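Local atomic coordinates of molybdenum cofactor carrier protein (PDB entry 2IZ6), a protein that binds and carries the molybdenum cofactor, probably keeping this labile group for delivery to molybdenum enzymes. Residues 19-24 against 55-60; 32-37 against 59-64; 112-117 against 135-140; 129-134 against 149-154. One frame throughout, in Å; residues are numbered along the deposited sequence. Where two conformers were deposited one is given.

Contact 1: residues 19-24 against 55-60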
loop_
_atom_site.group_PDB
_atom_site.type_symbol
_atom_site.label_atom_id
_atom_site.label_comp_id
_atom_site.label_asym_id
_atom_site.label_seq_id
_atom_site.Cartn_x
_atom_site.Cartn_y
_atom_site.Cartn_z
ATOM N N MET A 19 -18.006 3.597 7.101
ATOM C CA MET A 19 -17.701 4.049 5.730
ATOM C C MET A 19 -18.925 4.641 5.105
ATOM O O MET A 19 -20.038 4.173 5.313
ATOM C CB MET A 19 -17.393 2.847 4.915
ATOM C CG MET A 19 -16.228 2.113 5.284
ATOM S SD MET A 19 -14.748 2.736 4.442
ATOM C CE MET A 19 -15.306 4.060 3.311
ATOM N N GLY A 20 -18.724 5.658 4.278
ATOM C CA GLY A 20 -19.776 6.106 3.490
ATOM C C GLY A 20 -19.205 7.085 2.502
ATOM O O GLY A 20 -18.003 7.397 2.547
ATOM N N PRO A 21 -20.053 7.526 1.600
ATOM C CA PRO A 21 -19.648 8.531 0.568
ATOM C C PRO A 21 -19.381 9.905 1.180
ATOM O O PRO A 21 -19.819 10.195 2.308
ATOM C CB PRO A 21 -20.838 8.556 -0.370
ATOM C CG PRO A 21 -21.947 8.029 0.374
ATOM C CD PRO A 21 -21.435 7.113 1.427
ATOM N N GLY A 22 -18.668 10.734 0.444
ATOM C CA GLY A 22 -18.357 12.082 0.854
ATOM C C GLY A 22 -19.485 13.034 0.501
ATOM O O GLY A 22 -20.598 12.624 0.079
ATOM N N LYS A 23 -19.187 14.314 0.713
ATOM C CA LYS A 23 -20.162 15.395 0.668
ATOM C C LYS A 23 -21.185 15.250 -0.470
ATOM O O LYS A 23 -22.384 15.013 -0.231
ATOM C CB LYS A 23 -19.408 16.741 0.566
ATOM C CG LYS A 23 -20.208 17.966 0.952
ATOM C CD LYS A 23 -19.306 19.167 1.256
ATOM C CE LYS A 23 -19.815 20.428 0.582
ATOM N NZ LYS A 23 -19.319 21.683 1.240
ATOM N N ALA A 24 -20.686 15.323 -1.697
ATOM C CA ALA A 24 -21.524 15.494 -2.889
ATOM C C ALA A 24 -22.595 14.413 -3.119
ATOM O O ALA A 24 -23.625 14.689 -3.771
ATOM C CB ALA A 24 -20.632 15.607 -4.118
ATOM N N LEU A 55 -15.793 15.609 5.909
ATOM C CA LEU A 55 -16.910 15.946 4.997
ATOM C C LEU A 55 -18.280 15.284 5.208
ATOM O O LEU A 55 -19.100 15.875 5.853
ATOM C CB LEU A 55 -16.475 15.909 3.513
ATOM C CG LEU A 55 -15.799 17.157 2.910
ATOM C CD1 LEU A 55 -16.022 17.236 1.390
ATOM C CD2 LEU A 55 -16.227 18.506 3.561
ATOM N N GLY A 56 -18.571 14.156 4.598
ATOM C CA GLY A 56 -19.901 13.550 4.652
ATOM C C GLY A 56 -20.155 12.656 5.857
ATOM O O GLY A 56 -20.007 13.102 6.976
ATOM N N VAL A 57 -20.587 11.434 5.569
ATOM C CA VAL A 57 -20.937 10.427 6.542
ATOM C C VAL A 57 -19.831 10.330 7.580
ATOM O O VAL A 57 -20.127 10.273 8.791
ATOM C CB VAL A 57 -21.128 9.008 5.852
ATOM C CG1 VAL A 57 -20.912 7.847 6.795
ATOM C CG2 VAL A 57 -22.467 8.959 5.141
ATOM N N MET A 58 -18.589 10.261 7.133
ATOM C CA MET A 58 -17.496 9.871 8.061
ATOM C C MET A 58 -17.258 10.990 9.101
ATOM O O MET A 58 -17.084 10.721 10.285
ATOM C CB MET A 58 -16.252 9.468 7.243
ATOM C CG MET A 58 -16.588 8.211 6.484
ATOM S SD MET A 58 -15.194 7.338 5.756
ATOM C CE MET A 58 -14.854 8.560 4.637
ATOM N N HIS A 59 -17.337 12.237 8.655
ATOM C CA HIS A 59 -17.203 13.364 9.550
ATOM C C HIS A 59 -18.363 13.441 10.535
ATOM O O HIS A 59 -18.199 13.674 11.703
ATOM C CB HIS A 59 -17.065 14.641 8.747
ATOM C CG HIS A 59 -16.946 15.868 9.590
ATOM N ND1 HIS A 59 -15.947 16.061 10.527
ATOM C CD2 HIS A 59 -17.737 16.960 9.650
ATOM C CE1 HIS A 59 -16.137 17.225 11.129
ATOM N NE2 HIS A 59 -17.198 17.806 10.594
ATOM N N GLU A 60 -19.563 13.180 10.049
ATOM C CA GLU A 60 -20.724 13.167 10.947
ATOM C C GLU A 60 -20.627 12.109 12.024
ATOM O O GLU A 60 -20.973 12.393 13.166
ATOM C CB GLU A 60 -22.039 13.021 10.179
ATOM C CG GLU A 60 -22.438 14.297 9.405
ATOM C CD GLU A 60 -22.781 15.421 10.355
ATOM O OE1 GLU A 60 -23.163 15.149 11.500
ATOM O OE2 GLU A 60 -22.626 16.597 9.961
HETATM O O HOH W 1 -17.757 10.382 4.327
#
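Met58 and Val57, in the first turn of helix 57-67, pack against Gly20 in a loop-on-helix contact, where the chain leaves strand 15-19 and passes over the start of that helix. Met58 runs alongside the loop backbone: its CG is 4.0 Å from Gly20 N, and its CE reaches Gly20 O at the same distance. Its CG stands anti to the carbonyl carbon (chi1 -66°), a turn that carries SD beside Met19. With Met58 cut back to an alanine, the Gly20 backbone would probably lose its cover and a gap would open beside Met19. Val57 packs on the same glycine, CG1 lying 3.9 Å from Gly20 CA, so close that a side chain on Gly20 would collide with it. Gly56, the N-cap residue, also lies against the loop; a CB there would run into Pro21 O. A single water bridges the segments, donating to Pro21 O (2.9 Å) and accepting from Met58 N (2.9 Å), so that an amide of the first helical turn is satisfied through solvent. At the exposed end Lys23 contributes its aliphatic part, CB meeting Leu55 CD1 at 3.5 Å. Glycine-rich loops meeting helix starts beyond the C-terminal ends of parallel strands are a hallmark of Rossmann-like folds, whose ligands usually bind at this end; a role in holding the cofactor is possible here.

Contact 2: residues 32-37 against 59-64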
loop_
_atom_site.group_PDB
_atom_site.type_symbol
_atom_site.label_atom_id
_atom_site.label_comp_id
_atom_site.label_asym_id
_atom_site.label_seq_id
_atom_site.Cartn_x
_atom_site.Cartn_y
_atom_site.Cartn_z
ATOM N N VAL A 32 -27.525 12.499 9.033
ATOM C CA VAL A 32 -28.183 12.427 10.321
ATOM C C VAL A 32 -27.939 10.988 10.840
ATOM O O VAL A 32 -27.588 10.828 12.009
ATOM C CB VAL A 32 -29.702 12.667 10.206
ATOM C CG1 VAL A 32 -30.403 12.350 11.527
ATOM C CG2 VAL A 32 -29.947 14.067 9.770
ATOM N N MET A 33 -28.218 9.988 10.039
ATOM C CA MET A 33 -27.964 8.594 10.490
ATOM C C MET A 33 -26.539 8.364 10.949
ATOM O O MET A 33 -26.285 7.736 11.966
ATOM C CB MET A 33 -28.358 7.579 9.444
ATOM C CG MET A 33 -29.919 7.480 9.365
ATOM S SD MET A 33 -30.453 5.936 8.591
ATOM C CE MET A 33 -29.485 6.099 7.134
ATOM N N ALA A 34 -25.587 8.896 10.185
ATOM C CA ALA A 34 -24.200 8.781 10.543
ATOM C C ALA A 34 -23.849 9.421 11.868
ATOM O O ALA A 34 -23.133 8.799 12.721
ATOM C CB ALA A 34 -23.316 9.301 9.416
ATOM N N ASN A 35 -24.396 10.615 12.106
ATOM C CA ASN A 35 -24.139 11.287 13.389
ATOM C C ASN A 35 -24.686 10.448 14.573
ATOM O O ASN A 35 -24.014 10.301 15.595
ATOM C CB ASN A 35 -24.733 12.728 13.335
ATOM C CG ASN A 35 -24.408 13.520 14.571
ATOM O OD1 ASN A 35 -25.190 13.565 15.488
ATOM N ND2 ASN A 35 -23.162 14.012 14.675
ATOM N N GLU A 36 -25.920 9.961 14.443
ATOM C CA GLU A 36 -26.555 9.145 15.479
ATOM C C GLU A 36 -25.831 7.883 15.687
ATOM O O GLU A 36 -25.670 7.456 16.817
ATOM C CB GLU A 36 -27.993 8.841 15.118
ATOM C CG GLU A 36 -28.766 8.158 16.258
ATOM C CD GLU A 36 -28.928 8.988 17.589
ATOM O OE1 GLU A 36 -28.888 10.246 17.590
ATOM O OE2 GLU A 36 -29.082 8.347 18.678
ATOM N N LEU A 37 -25.409 7.288 14.569
ATOM C CA LEU A 37 -24.646 6.063 14.675
ATOM C C LEU A 37 -23.379 6.312 15.482
ATOM O O LEU A 37 -23.044 5.465 16.347
ATOM C CB LEU A 37 -24.321 5.573 13.272
ATOM C CG LEU A 37 -23.551 4.264 13.228
ATOM C CD1 LEU A 37 -24.415 3.095 13.563
ATOM C CD2 LEU A 37 -22.849 4.100 11.863
ATOM N N HIS A 59 -17.337 12.237 8.655
ATOM C CA HIS A 59 -17.203 13.364 9.550
ATOM C C HIS A 59 -18.363 13.441 10.535
ATOM O O HIS A 59 -18.199 13.674 11.703
ATOM C CB HIS A 59 -17.065 14.641 8.747
ATOM C CG HIS A 59 -16.946 15.868 9.590
ATOM N ND1 HIS A 59 -15.947 16.061 10.527
ATOM C CD2 HIS A 59 -17.737 16.960 9.650
ATOM C CE1 HIS A 59 -16.137 17.225 11.129
ATOM N NE2 HIS A 59 -17.198 17.806 10.594
ATOM N N GLU A 60 -19.563 13.180 10.049
ATOM C CA GLU A 60 -20.724 13.167 10.947
ATOM C C GLU A 60 -20.627 12.109 12.024
ATOM O O GLU A 60 -20.973 12.393 13.166
ATOM C CB GLU A 60 -22.039 13.021 10.179
ATOM C CG GLU A 60 -22.438 14.297 9.405
ATOM C CD GLU A 60 -22.781 15.421 10.355
ATOM O OE1 GLU A 60 -23.163 15.149 11.500
ATOM O OE2 GLU A 60 -22.626 16.597 9.961
ATOM N N ALA A 61 -20.184 10.921 11.637
ATOM C CA ALA A 61 -20.007 9.864 12.580
ATOM C C ALA A 61 -18.984 10.303 13.653
ATOM O O ALA A 61 -19.144 10.066 14.879
ATOM C CB ALA A 61 -19.614 8.626 11.853
ATOM N N MET A 62 -17.922 10.951 13.188
ATOM C CA MET A 62 -16.824 11.350 14.060
ATOM C C MET A 62 -17.268 12.419 15.053
ATOM O O MET A 62 -16.851 12.415 16.211
ATOM C CB MET A 62 -15.641 11.860 13.233
ATOM C CG MET A 62 -15.019 10.811 12.327
ATOM S SD MET A 62 -13.223 10.747 12.465
ATOM C CE MET A 62 -13.022 10.680 14.244
ATOM N N LYS A 63 -18.117 13.332 14.593
ATOM C CA LYS A 63 -18.665 14.364 15.454
ATOM C C LYS A 63 -19.578 13.788 16.496
ATOM O O LYS A 63 -19.614 14.214 17.654
ATOM C CB LYS A 63 -19.442 15.361 14.621
ATOM C CG LYS A 63 -18.548 16.282 13.846
ATOM C CD LYS A 63 -19.332 17.542 13.376
ATOM C CE LYS A 63 -20.340 17.211 12.255
ATOM N NZ LYS A 63 -21.285 18.325 11.962
ATOM N N GLY A 64 -20.382 12.825 16.075
ATOM C CA GLY A 64 -21.286 12.126 16.975
ATOM C C GLY A 64 -20.612 11.354 18.092
ATOM O O GLY A 64 -20.981 11.458 19.257
#
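Ala34 and Asn35 of helix 28-43 meet Glu60, Ala61 and Gly64 of helix 57-67, two neighbouring helices on one face of the parallel sheet in this Rossmann-like fold. The short segments run in broadly the same sense, crossing at -34°, and their axes come within 6.7 Å. Small residues allow this approach: Ala34 and Ala61 face each other, CB to CB 4.5 Å, and a CB on Gly64 would strike Asn35 O. Backbone meets backbone through CA-H...O contacts, Ala61 CA to Ala34 O at 3.3 Å and Asn35 CA to Glu60 O at 3.4 Å, with a third from Gly64 CA to Asn35 O. On the sheet side of the pair, Ala61 rests on Leu48 of strand 47-51, while Leu37 reaches Val112 and Val114. On the outer side of the interface Asn35 is the side chain that spans the helices. With its CG anti to the backbone N (chi1 -175°), the amide swings across to helix 57-67, where ND2 gives Glu60 O a weak hydrogen bond of 3.1 Å. That carbonyl also accepts the helical bond from Gly64 N, so two donors share it. The Glu60 side chain leans back over Asn35, bringing OE1 to 3.4 Å from Asn35 CB. With an alanine in place of Glu60, Lys63 would probably lose its charged mate and the Asn35 side chain one of its flanking walls. Lys63 NZ completes the group, forming a salt bridge of 3.0 Å to Glu60 OE2 from above the carboxylate plane, 39° out of it.

Contact 3: residues 112-117 against 135-140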
loop_
_atom_site.group_PDB
_atom_site.type_symbol
_atom_site.label_atom_id
_atom_site.label_comp_id
_atom_site.label_asym_id
_atom_site.label_seq_id
_atom_site.Cartn_x
_atom_site.Cartn_y
_atom_site.Cartn_z
ATOM N N VAL A 112 -19.525 -0.792 9.295
ATOM C CA VAL A 112 -20.837 -0.320 8.963
ATOM C C VAL A 112 -20.724 0.674 7.831
ATOM O O VAL A 112 -19.956 1.648 7.893
ATOM C CB VAL A 112 -21.479 0.421 10.173
ATOM C CG1 VAL A 112 -22.872 0.819 9.886
ATOM C CG2 VAL A 112 -21.537 -0.453 11.414
ATOM N N ALA A 113 -21.456 0.396 6.744
ATOM C CA ALA A 113 -21.581 1.297 5.614
ATOM C C ALA A 113 -22.894 2.077 5.800
ATOM O O ALA A 113 -23.963 1.477 5.986
ATOM C CB ALA A 113 -21.624 0.521 4.319
ATOM N N VAL A 114 -22.797 3.391 5.722
ATOM C CA VAL A 114 -23.962 4.258 5.742
ATOM C C VAL A 114 -24.011 4.869 4.329
ATOM O O VAL A 114 -23.157 5.675 3.976
ATOM C CB VAL A 114 -23.816 5.409 6.796
ATOM C CG1 VAL A 114 -25.026 6.244 6.807
ATOM C CG2 VAL A 114 -23.558 4.846 8.128
ATOM N N GLY A 115 -24.936 4.406 3.525
ATOM C CA GLY A 115 -24.974 4.775 2.107
ATOM C C GLY A 115 -23.879 4.072 1.318
ATOM O O GLY A 115 -23.180 3.165 1.825
ATOM N N MET A 116 -23.760 4.463 0.048
ATOM C CA MET A 116 -23.009 3.644 -0.896
ATOM C C MET A 116 -22.489 4.463 -2.057
ATOM O O MET A 116 -23.172 5.402 -2.495
ATOM C CB MET A 116 -23.912 2.556 -1.458
ATOM C CG MET A 116 -23.161 1.471 -2.279
ATOM S SD MET A 116 -21.841 0.646 -1.570
ATOM C CE MET A 116 -22.532 -0.030 -0.008
ATOM N N GLY A 117 -21.250 4.192 -2.468
ATOM C CA GLY A 117 -20.612 4.759 -3.648
ATOM C C GLY A 117 -19.438 3.820 -3.963
ATOM O O GLY A 117 -19.303 2.812 -3.298
ATOM N N VAL A 135 -22.302 -4.360 8.172
ATOM C CA VAL A 135 -23.643 -3.824 8.342
ATOM C C VAL A 135 -23.989 -2.711 7.335
ATOM O O VAL A 135 -23.217 -1.775 7.209
ATOM C CB VAL A 135 -23.877 -3.323 9.787
ATOM C CG1 VAL A 135 -25.286 -2.821 9.962
ATOM C CG2 VAL A 135 -23.642 -4.406 10.803
ATOM N N LEU A 136 -25.031 -2.922 6.524
ATOM C CA LEU A 136 -25.412 -1.986 5.496
ATOM C C LEU A 136 -26.604 -1.190 5.955
ATOM O O LEU A 136 -27.700 -1.734 6.093
ATOM C CB LEU A 136 -25.750 -2.757 4.214
ATOM C CG LEU A 136 -24.658 -3.636 3.606
ATOM C CD1 LEU A 136 -25.196 -4.307 2.296
ATOM C CD2 LEU A 136 -23.390 -2.867 3.351
ATOM N N LEU A 137 -26.403 0.120 6.099
ATOM C CA LEU A 137 -27.437 1.063 6.580
ATOM C C LEU A 137 -27.640 2.132 5.502
ATOM O O LEU A 137 -26.711 2.792 5.077
ATOM C CB LEU A 137 -27.039 1.701 7.906
ATOM C CG LEU A 137 -27.971 2.817 8.455
ATOM C CD1 LEU A 137 -29.312 2.207 8.738
ATOM C CD2 LEU A 137 -27.324 3.448 9.731
ATOM N N GLY A 138 -28.866 2.261 5.067
ATOM C CA GLY A 138 -29.236 3.302 4.087
ATOM C C GLY A 138 -28.651 3.109 2.713
ATOM O O GLY A 138 -28.418 4.084 1.982
ATOM N N THR A 139 -28.376 1.849 2.358
ATOM C CA THR A 139 -27.900 1.484 1.015
ATOM C C THR A 139 -29.143 1.079 0.178
ATOM O O THR A 139 -30.143 0.677 0.698
ATOM C CB THR A 139 -26.766 0.400 1.037
ATOM O OG1 THR A 139 -27.258 -0.911 1.377
ATOM C CG2 THR A 139 -25.653 0.786 2.036
ATOM N N GLN A 140 -29.070 1.144 -1.113
ATOM C CA GLN A 140 -30.296 0.886 -1.847
ATOM C C GLN A 140 -30.453 -0.613 -2.056
ATOM O O GLN A 140 -29.514 -1.386 -1.768
ATOM C CB GLN A 140 -30.314 1.713 -3.130
ATOM C CG GLN A 140 -30.509 3.276 -2.859
ATOM C CD GLN A 140 -31.746 3.650 -2.002
ATOM O OE1 GLN A 140 -32.864 3.192 -2.256
ATOM N NE2 GLN A 140 -31.537 4.495 -0.994
#
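Val112, Ala113 and Val114 pair in parallel with Val135, Leu136 and Leu137, the two short strands lying 4.7 Å apart, their directions 15° apart. They are the two strands of a beta-alpha-beta unit whose crossover is helix 118-129, in the parallel Rossmann-like sheet, strand 110-114 lying between 15-19 and 134-137. Three nearly straight hydrogen bonds alternate across the pair: Ala113 N to Val135 O (2.8 Å), Leu137 N to Ala113 O (2.8 Å) and Gly115 N to Leu137 O (2.9 Å). Ala113 thus uses both its N-H and its carbonyl toward the neighbour, while Val112, and Val114 through its N-H, bond to strand 15-19 on the other side. Side chains alternate between the faces. On one, Val112 and Val135 stand side by side and point the same way, CG2 of the first 4.0 Å from CB of the second; Val114 and Leu137 follow, and helices 28-43 and 161-173 cover them. On the other, Ala113 CB meets Leu136 CD2 at 3.9 Å under helices 118-129 and 141-150. Beyond the strands both chains turn at glycines of positive phi, Gly115 and Gly138. Met116 bends at chi2 and chi3, bringing its CE back to Thr139 CG2 at 3.8 Å; the same side chain packs on Phe146 of the second subunit. Thr139 holds OG1 between its backbone N and carbonyl carbon (chi1 73°), which turns the methyl toward the first segment. Gly115 O, buried with no polar partner in the model, is met by this methyl, Thr139 CG2, at 3.4 Å.

Contact 4: residues 129-134 against 149-154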
loop_
_atom_site.group_PDB
_atom_site.type_symbol
_atom_site.label_atom_id
_atom_site.label_comp_id
_atom_site.label_asym_id
_atom_site.label_seq_id
_atom_site.Cartn_x
_atom_site.Cartn_y
_atom_site.Cartn_z
ATOM N N LYS A 129 -14.038 -10.091 1.703
ATOM C CA LYS A 129 -12.909 -10.955 1.338
ATOM C C LYS A 129 -12.119 -11.430 2.565
ATOM O O LYS A 129 -11.677 -12.586 2.641
ATOM C CB LYS A 129 -12.027 -10.232 0.326
ATOM C CG LYS A 129 -10.827 -11.003 -0.161
ATOM C CD LYS A 129 -10.107 -10.240 -1.333
ATOM C CE LYS A 129 -8.653 -10.716 -1.610
ATOM N NZ LYS A 129 -8.442 -12.183 -1.615
ATOM N N ALA A 130 -11.996 -10.533 3.552
ATOM C CA ALA A 130 -11.311 -10.842 4.815
ATOM C C ALA A 130 -12.187 -11.637 5.788
ATOM O O ALA A 130 -11.737 -11.890 6.931
ATOM C CB ALA A 130 -10.888 -9.563 5.473
ATOM N N LYS A 131 -13.423 -11.955 5.398
ATOM C CA LYS A 131 -14.401 -12.655 6.238
ATOM C C LYS A 131 -14.759 -11.877 7.509
ATOM O O LYS A 131 -14.963 -12.413 8.590
ATOM C CB LYS A 131 -13.951 -14.099 6.542
ATOM C CG LYS A 131 -13.467 -14.862 5.330
ATOM C CD LYS A 131 -14.518 -15.128 4.337
ATOM C CE LYS A 131 -13.888 -15.881 3.126
ATOM N NZ LYS A 131 -14.930 -16.281 2.108
ATOM N N LYS A 132 -14.929 -10.579 7.343
ATOM C CA LYS A 132 -15.354 -9.722 8.408
ATOM C C LYS A 132 -16.815 -9.372 8.126
ATOM O O LYS A 132 -17.229 -9.186 6.937
ATOM C CB LYS A 132 -14.507 -8.429 8.443
ATOM C CG LYS A 132 -13.057 -8.642 8.986
ATOM C CD LYS A 132 -12.647 -7.407 9.860
ATOM C CE LYS A 132 -11.539 -7.670 10.788
ATOM N NZ LYS A 132 -12.043 -8.289 12.011
ATOM N N PRO A 133 -17.613 -9.264 9.185
ATOM C CA PRO A 133 -19.003 -8.877 9.005
ATOM C C PRO A 133 -19.231 -7.419 8.668
ATOM O O PRO A 133 -18.488 -6.559 9.100
ATOM C CB PRO A 133 -19.646 -9.141 10.344
ATOM C CG PRO A 133 -18.530 -8.982 11.273
ATOM C CD PRO A 133 -17.266 -9.317 10.597
ATOM N N VAL A 134 -20.220 -7.214 7.856
ATOM C CA VAL A 134 -20.565 -5.871 7.426
ATOM C C VAL A 134 -22.065 -5.545 7.671
ATOM O O VAL A 134 -22.962 -6.359 7.406
ATOM C CB VAL A 134 -20.204 -5.663 5.920
ATOM C CG1 VAL A 134 -20.583 -4.247 5.464
ATOM C CG2 VAL A 134 -18.724 -5.878 5.615
ATOM N N SER A 149 -25.534 -11.534 -1.948
ATOM C CA SER A 149 -25.084 -12.627 -2.848
ATOM C C SER A 149 -23.605 -12.966 -2.696
ATOM O O SER A 149 -23.246 -14.122 -2.952
ATOM C CB SER A 149 -25.348 -12.317 -4.339
ATOM O OG SER A 149 -24.519 -11.270 -4.912
ATOM N N LEU A 150 -22.751 -11.982 -2.361
ATOM C CA LEU A 150 -21.313 -12.261 -2.136
ATOM C C LEU A 150 -21.067 -13.122 -0.936
ATOM O O LEU A 150 -20.204 -14.005 -0.964
ATOM C CB LEU A 150 -20.437 -11.002 -2.002
ATOM C CG LEU A 150 -20.287 -10.119 -3.228
ATOM C CD1 LEU A 150 -19.344 -9.010 -2.941
ATOM C CD2 LEU A 150 -19.818 -10.901 -4.475
ATOM N N ASP A 151 -21.774 -12.843 0.155
ATOM C CA ASP A 151 -21.659 -13.650 1.358
ATOM C C ASP A 151 -22.829 -13.398 2.279
ATOM O O ASP A 151 -22.860 -12.416 3.024
ATOM C CB ASP A 151 -20.314 -13.383 2.073
ATOM C CG ASP A 151 -20.013 -14.416 3.135
ATOM O OD1 ASP A 151 -20.943 -14.820 3.865
ATOM O OD2 ASP A 151 -18.832 -14.795 3.284
ATOM N N ALA A 152 -23.822 -14.290 2.229
ATOM C CA ALA A 152 -25.055 -14.053 2.960
ATOM C C ALA A 152 -24.802 -14.071 4.457
ATOM O O ALA A 152 -25.485 -13.373 5.179
ATOM C CB ALA A 152 -26.134 -15.101 2.581
ATOM N N GLY A 153 -23.797 -14.821 4.906
ATOM C CA GLY A 153 -23.572 -14.993 6.318
ATOM C C GLY A 153 -22.926 -13.810 6.996
ATOM O O GLY A 153 -22.946 -13.711 8.201
ATOM N N LEU A 154 -22.294 -12.949 6.226
ATOM C CA LEU A 154 -21.541 -11.813 6.801
ATOM C C LEU A 154 -22.201 -10.471 6.573
ATOM O O LEU A 154 -21.716 -9.523 7.116
ATOM C CB LEU A 154 -20.119 -11.766 6.177
ATOM C CG LEU A 154 -19.140 -12.906 6.608
ATOM C CD1 LEU A 154 -17.813 -12.840 5.901
ATOM C CD2 LEU A 154 -18.940 -12.829 8.022
HETATM O O HOH W 2 -16.686 -13.678 1.827
#
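Leu154 lies over one face of the peptide joining Lys131 to Lys132, the main flat group of the contact, with both its methyls on that same face. CD1 sits over the CA-C bond of Lys131, 3.6 Å from Lys131 C and pressed tighter on Lys131 CA, at 3.4 Å. CD2 lies farther along, over the carbonyl oxygen and 4.0 Å from Lys131 O. The leucine holds its CG anti to its own carbonyl carbon (chi1 -71°), which lays the isobutyl group along residues 131-133, and Leu128 of helix 118-129 touches it as well. The second flat group, the Asp151 carboxylate, divides its two oxygens. OD1 turns back to its own segment, taking a weak hydrogen bond from Gly153 N, as in an Asx turn, and another weak one from Leu154 N. OD2 faces Lys131 across a water, which donates to it at 2.8 Å and accepts from Lys131 NZ at 3.2 Å; the ammonium itself stays 4.3 Å from Asp151 OD2, too far for a salt bridge, so the attraction is probably softened by solvent. Lys131 ends helix 118-129 in a Schellman motif of positive phi, which reverses the chain toward Pro133. There the backbones join, Val134 N giving Leu154 O a hydrogen bond of 2.8 Å that is almost linear (173°). Nearby, Leu150 packs on Gly117 of the second subunit. Two helix ends turning into adjacent parallel strands, 134-137 and 155-158, form the loop edge at the strands' N-terminal ends, as successive beta-alpha-beta crossovers of a Rossmann-like fold require.

Overall arrangement
Contact 3 is the buried core, built on regular strand pairing and aliphatic side chains, whereas contact 4 lies at the surface and depends on one backbone bond, a leucine and solvent-bridged charges. Contacts 1 and 2 are intermediate and share helix 57-67: the first meets its start with a glycine-containing loop and a water, the second its flank with small residues and an asparagine. Backbone bonds from Met19 to Val112 and Val114 tie contact 1 to contact 3, and Met33 and Leu37 pack contact 2 onto the same strands. Contacts 3 and 4 adjoin along strand 134-137 and both touch the second subunit; contact 4 is remote from contact 2, their centres about 24 Å apart.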